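Local coordinates for protein 4-oxalocrotonate tautomerase (Staphylococcus aureus, PDB 2X4K) that is a tautomerase-family member of the MIF clan with a small beta-alpha-beta chain, six copies of which form the assembly, at residues Met2-Asn7 with Arg38-Val43; Val8-Gly13 with Val43-Met48. All coordinates share one frame; numbering follows the deposited sequence. Where two conformers were deposited one is given.

Contact 1 (Met2-Asn7 with Arg38-Val43); sequences MMPIVN and RQAIHV. With ZN (zinc ion), chain E.
P4 and H42 hold together the start of the parallel strand pair in the beta-alpha-beta unit of this tautomerase fold, in which strands 5-11 and 42-48 are joined by helix 16-34. The touching parts run within 10° of the same direction. P4 O is the shared acceptor: H42 N donates to it at 2.9 Å, and the ring of the same residue returns to it from the opposite face of the carbonyl plane.

Along the H42 side chain, CB lies 3.7 Å from P4 O. CG stands beside the backbone N (chi1 -51°), which folds the ring back toward that carbonyl. ND1 then donates to P4 O at 3.1 Å, nearly straight at 160°, with the oxygen in the ring plane at its edge. At the next corner, CE1 comes within 3.8 Å of M3 CG, whose chain crosses the ring obliquely. At the tip, NE2 binds the zinc ion at 2.0 Å, and a water is a further ligand. D62 of the second subunit and H42 of the fourth subunit supply the other ligands, so the imidazole spans from a backbone carbonyl to a metal shared by three chains. These two bonds, from ND1 and NE2, hold the ring in its rotation; with its proton on ND1, it presents NE2 to the metal.

Away from the zinc ion, just before the strands begin, the P4 ring lies with CG 4.0 Å from I41 CG1, and V30 of helix 16-34 touches the proline as well. Two residues on from P4, V6 N donates to H42 O at 2.8 Å, continuing the parallel ladder. V6 CB approaches V43 CG2 at 4.1 Å, on the face of the sheet where V43 meets T27 of the helix.

Contact 2 (Val8-Gly13 with Val43-Met48); sequences VKLLEG and VVIEEM
V8 O receives E46 N at 2.8 Å in an almost linear bond (173°), and the CA-H of I45 approaches the same oxygen. The parallel ladder continues through L10, whose N donates to E46 O and whose carbonyl accepts M48 N at 2.8 Å; E12 N then donates to M48 O.

On one face of the sheet, K9 and E46 extend alongside one another in a common direction. K9 NZ forms a salt bridge with E46 OE1 at 3.0 Å, meeting it on the syn side but 27° out of the carboxylate plane. A phosphate ion also lies near the lysine, while E46 OE2 binds a zinc ion together with E46 of the third and fifth subunits. The extended chi2 of M48 brings SD to 4.0 Å from K9 CB, and a bend at chi3 (-79°) turns CE back over the backbone, 3.7 Å from L10 N. In the conformer modelled, E47 OE2 accepts G13 N at 2.9 Å, and OE1 is bound by H52 of the third subunit.

The opposite face includes V8, L10 and I45; there L10 CD2 meets I45 CG2 at 3.5 Å, and I45 packs on L19, L22 and V23 of helix 16-34. M48 touches Y53 of strand 53-55, and a strand of the second subunit runs antiparallel beside V8 and K9.

In the fold
Contacts 1 and 2 are successive lengths of one parallel pair, strands 5-11 and 42-48, with centres about 16 Å apart. V43 belongs to both, and a probable hydrogen bond from V44 N to V6 O, 2.8 Å, carries the ladder across the join. Every touching residue of contact 1 is buried, and H42 is the polar side chain among them. Contact 2 is only partly buried and more polar, with charged side chains on the face away from the helix and toward the strand ends. Each reaches a different zinc ion, shared between subunits, through a histidine in contact 1 and a glutamate in contact 2.

Contact 1 (Met2-Asn7 with Arg38-Val43)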
loop_
_atom_site.group_PDB
_atom_site.type_symbol
_atom_site.label_atom_id
_atom_site.label_comp_id
_atom_site.label_asym_id
_atom_site.label_seq_id
_atom_site.Cartn_x
_atom_site.Cartn_y
_atom_site.Cartn_z
ATOM N N MET A 2 16.854 -4.560 8.640
ATOM C CA MET A 2 16.191 -3.729 7.612
ATOM C C MET A 2 14.857 -4.192 7.008
ATOM O O MET A 2 14.070 -3.360 6.568
ATOM C CB MET A 2 17.158 -3.447 6.458
ATOM C CG MET A 2 18.167 -2.372 6.769
ATOM S SD MET A 2 18.962 -1.747 5.284
ATOM C CE MET A 2 20.639 -1.587 5.890
ATOM N N MET A 3 14.617 -5.492 6.959
ATOM C CA MET A 3 13.407 -6.106 6.351
ATOM C C MET A 3 12.689 -5.368 5.191
ATOM O O MET A 3 11.513 -5.002 5.305
ATOM C CB MET A 3 12.392 -6.443 7.453
ATOM C CG MET A 3 11.465 -7.585 7.068
ATOM S SD MET A 3 10.218 -7.944 8.313
ATOM C CE MET A 3 9.114 -6.550 8.103
ATOM N N PRO A 4 13.373 -5.174 4.056
ATOM C CA PRO A 4 12.715 -4.446 2.982
ATOM C C PRO A 4 11.511 -5.189 2.386
ATOM O O PRO A 4 11.557 -6.403 2.166
ATOM C CB PRO A 4 13.823 -4.274 1.940
ATOM C CG PRO A 4 15.092 -4.366 2.720
ATOM C CD PRO A 4 14.792 -5.415 3.746
ATOM N N ILE A 5 10.436 -4.446 2.161
ATOM C CA ILE A 5 9.244 -4.959 1.515
ATOM C C ILE A 5 8.981 -4.082 0.312
ATOM O O ILE A 5 8.733 -2.888 0.452
ATOM C CB ILE A 5 8.053 -4.919 2.457
ATOM C CG1 ILE A 5 8.349 -5.804 3.661
ATOM C CG2 ILE A 5 6.785 -5.370 1.745
ATOM C CD1 ILE A 5 7.240 -5.858 4.648
ATOM N N VAL A 6 9.056 -4.689 -0.865
ATOM C CA VAL A 6 8.914 -3.990 -2.115
ATOM C C VAL A 6 7.599 -4.388 -2.751
ATOM O O VAL A 6 7.268 -5.574 -2.819
ATOM C CB VAL A 6 10.061 -4.359 -3.061
ATOM C CG1 VAL A 6 9.979 -3.543 -4.336
ATOM C CG2 VAL A 6 11.400 -4.146 -2.384
ATOM N N ASN A 7 6.849 -3.389 -3.199
ATOM C CA ASN A 7 5.624 -3.599 -3.934
ATOM C C ASN A 7 5.797 -2.971 -5.309
ATOM O O ASN A 7 6.186 -1.807 -5.414
ATOM C CB ASN A 7 4.463 -2.946 -3.194
ATOM C CG ASN A 7 3.126 -3.376 -3.724
ATOM O OD1 ASN A 7 2.516 -2.682 -4.535
ATOM N ND2 ASN A 7 2.658 -4.538 -3.273
ATOM N N ARG A 38 19.938 -10.345 2.043
ATOM C CA ARG A 38 19.080 -10.771 0.950
ATOM C C ARG A 38 17.854 -11.547 1.440
ATOM O O ARG A 38 16.774 -11.404 0.889
ATOM C CB ARG A 38 19.857 -11.603 -0.061
ATOM C CG ARG A 38 19.149 -11.707 -1.390
ATOM C CD ARG A 38 19.911 -12.524 -2.394
ATOM N NE ARG A 38 19.178 -12.622 -3.653
ATOM C CZ ARG A 38 19.236 -11.733 -4.645
ATOM N NH1 ARG A 38 19.994 -10.653 -4.553
ATOM N NH2 ARG A 38 18.519 -11.914 -5.744
ATOM N N GLN A 39 18.025 -12.349 2.487
ATOM C CA GLN A 39 16.935 -13.172 3.020
ATOM C C GLN A 39 15.807 -12.349 3.658
ATOM O O GLN A 39 14.733 -12.880 3.947
ATOM C CB GLN A 39 17.469 -14.194 4.034
ATOM C CG GLN A 39 18.088 -13.606 5.308
ATOM C CD GLN A 39 19.602 -13.452 5.231
ATOM O OE1 GLN A 39 20.153 -13.064 4.197
ATOM N NE2 GLN A 39 20.281 -13.742 6.338
ATOM N N ALA A 40 16.067 -11.069 3.898
ATOM C CA ALA A 40 15.082 -10.175 4.493
ATOM C C ALA A 40 14.380 -9.305 3.452
ATOM O O ALA A 40 13.577 -8.446 3.826
ATOM C CB ALA A 40 15.765 -9.287 5.519
ATOM N N ILE A 41 14.666 -9.521 2.163
ATOM C CA ILE A 41 14.114 -8.672 1.104
ATOM C C ILE A 41 12.956 -9.404 0.438
ATOM O O ILE A 41 13.129 -10.502 -0.091
ATOM C CB ILE A 41 15.168 -8.303 0.044
ATOM C CG1 ILE A 41 16.332 -7.547 0.692
ATOM C CG2 ILE A 41 14.529 -7.454 -1.063
ATOM C CD1 ILE A 41 17.535 -7.352 -0.226
ATOM N N HIS A 42 11.789 -8.768 0.455
ATOM C CA HIS A 42 10.544 -9.345 -0.027
ATOM C C HIS A 42 10.013 -8.514 -1.177
ATOM O O HIS A 42 10.057 -7.287 -1.113
ATOM C CB HIS A 42 9.523 -9.347 1.104
ATOM C CG HIS A 42 10.043 -9.960 2.359
ATOM N ND1 HIS A 42 10.890 -9.294 3.214
ATOM C CD2 HIS A 42 9.857 -11.187 2.893
ATOM C CE1 HIS A 42 11.190 -10.078 4.233
ATOM N NE2 HIS A 42 10.582 -11.236 4.059
ATOM N N VAL A 43 9.491 -9.172 -2.208
ATOM C CA VAL A 43 8.940 -8.476 -3.360
ATOM C C VAL A 43 7.557 -9.017 -3.679
ATOM O O VAL A 43 7.357 -10.229 -3.748
ATOM C CB VAL A 43 9.846 -8.602 -4.600
ATOM C CG1 VAL A 43 9.243 -7.857 -5.797
ATOM C CG2 VAL A 43 11.239 -8.097 -4.291
HETATM ZN ZN ZN E . 10.407 -12.709 5.442
HETATM O O HOH W 1 9.724 -14.682 4.294
#

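Contact 2 (Val8-Gly13 with Val43-Met48)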
loop_
_atom_site.group_PDB
_atom_site.type_symbol
_atom_site.label_atom_id
_atom_site.label_comp_id
_atom_site.label_asym_id
_atom_site.label_seq_id
_atom_site.Cartn_x
_atom_site.Cartn_y
_atom_site.Cartn_z
ATOM N N VAL A 8 5.554 -3.746 -6.359
ATOM C CA VAL A 8 5.669 -3.240 -7.716
ATOM C C VAL A 8 4.304 -3.324 -8.385
ATOM O O VAL A 8 3.786 -4.414 -8.606
ATOM C CB VAL A 8 6.666 -4.052 -8.568
ATOM C CG1 VAL A 8 6.792 -3.421 -9.955
ATOM C CG2 VAL A 8 8.019 -4.153 -7.888
ATOM N N LYS A 9 3.722 -2.174 -8.701
ATOM C CA LYS A 9 2.493 -2.106 -9.479
ATOM C C LYS A 9 2.871 -1.845 -10.918
ATOM O O LYS A 9 3.617 -0.913 -11.194
ATOM C CB LYS A 9 1.596 -0.970 -8.984
ATOM C CG LYS A 9 1.024 -1.163 -7.587
ATOM C CD LYS A 9 0.369 0.136 -7.100
ATOM C CE LYS A 9 -0.123 0.058 -5.668
ATOM N NZ LYS A 9 -1.383 -0.723 -5.559
ATOM N N LEU A 10 2.367 -2.655 -11.841
ATOM C CA LEU A 10 2.657 -2.412 -13.247
ATOM C C LEU A 10 1.578 -3.021 -14.124
ATOM O O LEU A 10 0.749 -3.796 -13.674
ATOM C CB LEU A 10 4.059 -2.911 -13.631
ATOM C CG LEU A 10 4.259 -4.388 -13.958
ATOM C CD1 LEU A 10 5.696 -4.622 -14.405
ATOM C CD2 LEU A 10 3.913 -5.256 -12.754
ATOM N N LEU A 11 1.599 -2.637 -15.389
ATOM C CA LEU A 11 0.622 -3.098 -16.360
ATOM C C LEU A 11 0.606 -4.616 -16.454
ATOM O O LEU A 11 1.660 -5.246 -16.521
ATOM C CB LEU A 11 0.970 -2.518 -17.726
ATOM C CG LEU A 11 0.100 -2.916 -18.914
ATOM C CD1 LEU A 11 -1.331 -2.472 -18.710
ATOM C CD2 LEU A 11 0.671 -2.321 -20.183
ATOM N N GLU A 12 -0.590 -5.189 -16.495
ATOM C CA GLU A 12 -0.748 -6.631 -16.628
ATOM C C GLU A 12 -0.205 -7.163 -17.948
ATOM O O GLU A 12 0.026 -6.412 -18.895
ATOM C CB GLU A 12 -2.220 -7.001 -16.519
ATOM C CG GLU A 12 -3.036 -6.490 -17.688
ATOM C CD GLU A 12 -4.501 -6.809 -17.573
ATOM O OE1 GLU A 12 -4.877 -7.593 -16.674
ATOM O OE2 GLU A 12 -5.277 -6.271 -18.387
ATOM N N GLY A 13 -0.019 -8.476 -17.988
ATOM C CA GLY A 13 0.387 -9.165 -19.201
ATOM C C GLY A 13 1.872 -9.449 -19.280
ATOM O O GLY A 13 2.372 -9.828 -20.336
ATOM N N VAL A 43 9.491 -9.172 -2.208
ATOM C CA VAL A 43 8.940 -8.476 -3.360
ATOM C C VAL A 43 7.557 -9.017 -3.679
ATOM O O VAL A 43 7.357 -10.229 -3.748
ATOM C CB VAL A 43 9.846 -8.602 -4.600
ATOM C CG1 VAL A 43 9.243 -7.857 -5.797
ATOM C CG2 VAL A 43 11.239 -8.097 -4.291
ATOM N N VAL A 44 6.610 -8.108 -3.873
ATOM C CA VAL A 44 5.274 -8.433 -4.331
ATOM C C VAL A 44 4.992 -7.652 -5.602
ATOM O O VAL A 44 5.274 -6.459 -5.664
ATOM C CB VAL A 44 4.219 -8.071 -3.271
ATOM C CG1 VAL A 44 2.804 -8.269 -3.812
ATOM C CG2 VAL A 44 4.452 -8.880 -1.992
ATOM N N ILE A 45 4.444 -8.347 -6.595
ATOM C CA ILE A 45 4.055 -7.736 -7.853
ATOM C C ILE A 45 2.533 -7.699 -7.932
ATOM O O ILE A 45 1.864 -8.711 -7.710
ATOM C CB ILE A 45 4.609 -8.518 -9.055
ATOM C CG1 ILE A 45 6.124 -8.697 -8.941
ATOM C CG2 ILE A 45 4.287 -7.789 -10.351
ATOM C CD1 ILE A 45 6.666 -9.746 -9.877
ATOM N N GLU A 46 1.992 -6.521 -8.233
ATOM C CA GLU A 46 0.566 -6.338 -8.452
ATOM C C GLU A 46 0.373 -5.862 -9.871
ATOM O O GLU A 46 0.799 -4.765 -10.216
ATOM C CB GLU A 46 -0.004 -5.292 -7.504
ATOM C CG GLU A 46 0.089 -5.657 -6.048
ATOM C CD GLU A 46 -0.686 -4.695 -5.189
ATOM O OE1 GLU A 46 -0.361 -3.488 -5.201
ATOM O OE2 GLU A 46 -1.653 -5.138 -4.530
ATOM N N GLU A 47 -0.273 -6.680 -10.691
ATOM C CA GLU A 47 -0.540 -6.310 -12.070
ATOM C C GLU A 47 -1.843 -5.515 -12.145
ATOM O O GLU A 47 -2.802 -5.797 -11.419
ATOM C CB GLU A 47 -0.565 -7.554 -12.962
ATOM C CG GLU A 47 0.813 -8.201 -13.106
ATOM C CD GLU A 47 0.836 -9.378 -14.071
ATOM O OE1 GLU A 47 0.818 -10.525 -13.596
ATOM O OE2 GLU A 47 0.879 -9.167 -15.301
ATOM N N MET A 48 -1.857 -4.508 -13.013
ATOM C CA MET A 48 -2.997 -3.610 -13.158
ATOM C C MET A 48 -3.532 -3.636 -14.574
ATOM O O MET A 48 -2.769 -3.611 -15.538
ATOM C CB MET A 48 -2.583 -2.163 -12.865
ATOM C CG MET A 48 -1.820 -1.923 -11.582
ATOM S SD MET A 48 -1.478 -0.168 -11.380
ATOM C CE MET A 48 -0.079 0.101 -12.464
#